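Local coordinates for Er-derived vesicles protein ERV41 (Saccharomyces cerevisiae, PDB 3ZLC) that travels in COPII-coated vesicles from the endoplasmic reticulum, is required for efficient transport of certain secretory proteins to the Golgi, and facilitates retrograde transport back, at residues 190-195 and 213-218. Numbering follows the deposited sequence.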
loop_
_atom_site.group_PDB
_atom_site.type_symbol
_atom_site.label_atom_id
_atom_site.label_comp_id
_atom_site.label_asym_id
_atom_site.label_seq_id
_atom_site.Cartn_x
_atom_site.Cartn_y
_atom_site.Cartn_z
ATOM N N VAL A 190 -2.949 0.195 -9.467
ATOM C CA VAL A 190 -1.653 0.876 -9.486
ATOM C C VAL A 190 -1.806 2.240 -8.841
ATOM O O VAL A 190 -2.676 3.022 -9.240
ATOM C CB VAL A 190 -1.118 1.051 -10.920
ATOM C CG1 VAL A 190 0.311 1.625 -10.889
ATOM C CG2 VAL A 190 -1.115 -0.293 -11.654
ATOM N N TYR A 191 -0.986 2.513 -7.833
ATOM C CA TYR A 191 -0.971 3.829 -7.225
ATOM C C TYR A 191 0.339 4.540 -7.562
ATOM O O TYR A 191 1.436 3.993 -7.337
ATOM C CB TYR A 191 -1.105 3.706 -5.716
ATOM C CG TYR A 191 -2.358 3.000 -5.224
ATOM C CD1 TYR A 191 -3.554 3.698 -5.053
ATOM C CD2 TYR A 191 -2.337 1.652 -4.894
ATOM C CE1 TYR A 191 -4.708 3.064 -4.574
ATOM C CE2 TYR A 191 -3.481 1.006 -4.413
ATOM C CZ TYR A 191 -4.660 1.728 -4.247
ATOM O OH TYR A 191 -5.797 1.096 -3.774
ATOM N N TYR A 192 0.229 5.751 -8.102
ATOM C CA TYR A 192 1.403 6.582 -8.379
ATOM C C TYR A 192 1.544 7.654 -7.323
ATOM O O TYR A 192 0.791 8.635 -7.317
ATOM C CB TYR A 192 1.271 7.254 -9.741
ATOM C CG TYR A 192 1.364 6.285 -10.891
ATOM C CD1 TYR A 192 0.231 5.638 -11.371
ATOM C CD2 TYR A 192 2.589 6.015 -11.502
ATOM C CE1 TYR A 192 0.313 4.740 -12.432
ATOM C CE2 TYR A 192 2.678 5.124 -12.566
ATOM C CZ TYR A 192 1.538 4.492 -13.017
ATOM O OH TYR A 192 1.622 3.602 -14.059
ATOM N N THR A 193 2.525 7.484 -6.446
ATOM C CA THR A 193 2.671 8.384 -5.299
ATOM C C THR A 193 3.864 9.297 -5.510
ATOM O O THR A 193 4.935 8.840 -5.930
ATOM C CB THR A 193 2.868 7.606 -3.981
ATOM O OG1 THR A 193 4.086 6.838 -4.037
ATOM C CG2 THR A 193 1.662 6.699 -3.713
ATOM N N SER A 194 3.684 10.587 -5.239
ATOM C CA SER A 194 4.774 11.548 -5.418
ATOM C C SER A 194 5.082 12.111 -4.040
ATOM O O SER A 194 4.221 12.741 -3.401
ATOM C CB SER A 194 4.363 12.664 -6.376
ATOM O OG SER A 194 5.447 13.563 -6.623
ATOM N N VAL A 195 6.312 11.887 -3.587
ATOM C CA VAL A 195 6.677 12.056 -2.188
ATOM C C VAL A 195 7.468 13.349 -1.989
ATOM O O VAL A 195 8.435 13.619 -2.711
ATOM C CB VAL A 195 7.505 10.825 -1.711
ATOM C CG1 VAL A 195 7.820 10.909 -0.215
ATOM C CG2 VAL A 195 6.733 9.531 -1.998
ATOM N N SER A 213 1.256 12.889 -2.549
ATOM C CA SER A 213 0.020 12.960 -3.307
ATOM C C SER A 213 -0.006 11.718 -4.165
ATOM O O SER A 213 0.999 11.003 -4.257
ATOM C CB SER A 213 -0.030 14.210 -4.185
ATOM O OG SER A 213 1.030 14.248 -5.144
ATOM N N VAL A 214 -1.142 11.448 -4.792
ATOM C CA VAL A 214 -1.302 10.173 -5.490
ATOM C C VAL A 214 -2.296 10.325 -6.617
ATOM O O VAL A 214 -3.214 11.163 -6.553
ATOM C CB VAL A 214 -1.717 9.045 -4.492
ATOM C CG1 VAL A 214 -2.998 9.410 -3.786
ATOM C CG2 VAL A 214 -1.867 7.692 -5.205
ATOM N N ASN A 215 -2.066 9.581 -7.692
ATOM C CA ASN A 215 -3.101 9.381 -8.703
ATOM C C ASN A 215 -3.216 7.863 -8.923
ATOM O O ASN A 215 -2.245 7.126 -8.661
ATOM C CB ASN A 215 -2.887 10.239 -9.976
ATOM C CG ASN A 215 -1.574 9.951 -10.698
ATOM O OD1 ASN A 215 -1.436 8.925 -11.368
ATOM N ND2 ASN A 215 -0.621 10.877 -10.605
ATOM N N ASP A 216 -4.403 7.395 -9.308
ATOM C CA ASP A 216 -4.753 5.968 -9.204
ATOM C C ASP A 216 -5.143 5.397 -10.551
ATOM O O ASP A 216 -5.890 6.036 -11.298
ATOM C CB ASP A 216 -6.000 5.779 -8.325
ATOM C CG ASP A 216 -5.791 6.174 -6.891
ATOM O OD1 ASP A 216 -4.691 6.627 -6.520
ATOM O OD2 ASP A 216 -6.765 6.029 -6.132
ATOM N N TYR A 217 -4.689 4.180 -10.834
ATOM C CA TYR A 217 -5.089 3.475 -12.061
ATOM C C TYR A 217 -5.637 2.084 -11.726
ATOM O O TYR A 217 -5.277 1.499 -10.697
ATOM C CB TYR A 217 -3.898 3.346 -13.023
ATOM C CG TYR A 217 -3.570 4.605 -13.804
ATOM C CD1 TYR A 217 -2.932 5.687 -13.193
ATOM C CD2 TYR A 217 -3.889 4.705 -15.153
ATOM C CE1 TYR A 217 -2.628 6.848 -13.922
ATOM C CE2 TYR A 217 -3.585 5.845 -15.886
ATOM C CZ TYR A 217 -2.951 6.909 -15.263
ATOM O OH TYR A 217 -2.660 8.049 -15.993
ATOM N N ARG A 218 -6.521 1.566 -12.583
ATOM C CA ARG A 218 -7.033 0.206 -12.433
ATOM C C ARG A 218 -7.030 -0.441 -13.802
ATOM O O ARG A 218 -7.312 0.230 -14.793
ATOM C CB ARG A 218 -8.462 0.211 -11.895
ATOM C CG ARG A 218 -8.556 0.296 -10.398
ATOM C CD ARG A 218 -10.003 0.221 -9.944
ATOM N NE ARG A 218 -10.792 1.316 -10.497
ATOM C CZ ARG A 218 -10.725 2.572 -10.064
ATOM N NH1 ARG A 218 -9.898 2.897 -9.075
ATOM N NH2 ARG A 218 -11.482 3.506 -10.623
HETATM O O HOH W 1 3.303 15.393 -4.097
#
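The rings of Y192 and Y217 meet at an oblique angle on one side of the sheet, their planes 74° apart and Y192 CE1 lying 3.5 Å from Y217 CD1. N215 sits beside both: its OD1 lies in the plane of the Y217 ring, at the edge, and approaches Y192 CB to 3.6 Å, while the amide is turned just 22° from the Y192 ring. N215 CG sits between its own backbone N and carbonyl carbon (chi1 60°), a torsion that brings the amide towards the neighbouring strand. With an alanine here the Y192 ring is gone, and the Y217 ring would probably lose support on that side and turn more easily, with N215 OD1 still at its edge. On the other side, D216 OD1 reaches the edge of the Y191 ring, 3.5 Å from CD1, with carboxylate and ring nearly perpendicular; V214 CG2 borders the same edge. The other end of Y191 is held by H156 and Q179 through its hydroxyl, and its ring meets F236. Six backbone hydrogen bonds join the strands in three reciprocal pairs, V190 with Y217, Y192 with N215 and S194 with S213. Between them, V214 CA comes to 3.2 Å from Y192 O in a CA-H...O contact. Within the S194-S213 pair, a water donates to S194 O, which also takes the S213 N-H, and accepts from S213 OG. The pairing illustrates an antiparallel beta hairpin, strands 188-200 and 209-219, within the lumenal part of this ERGIC-family protein; strand 233-240 runs parallel along the far edge of 188-200, extending the hairpin into a mixed sheet.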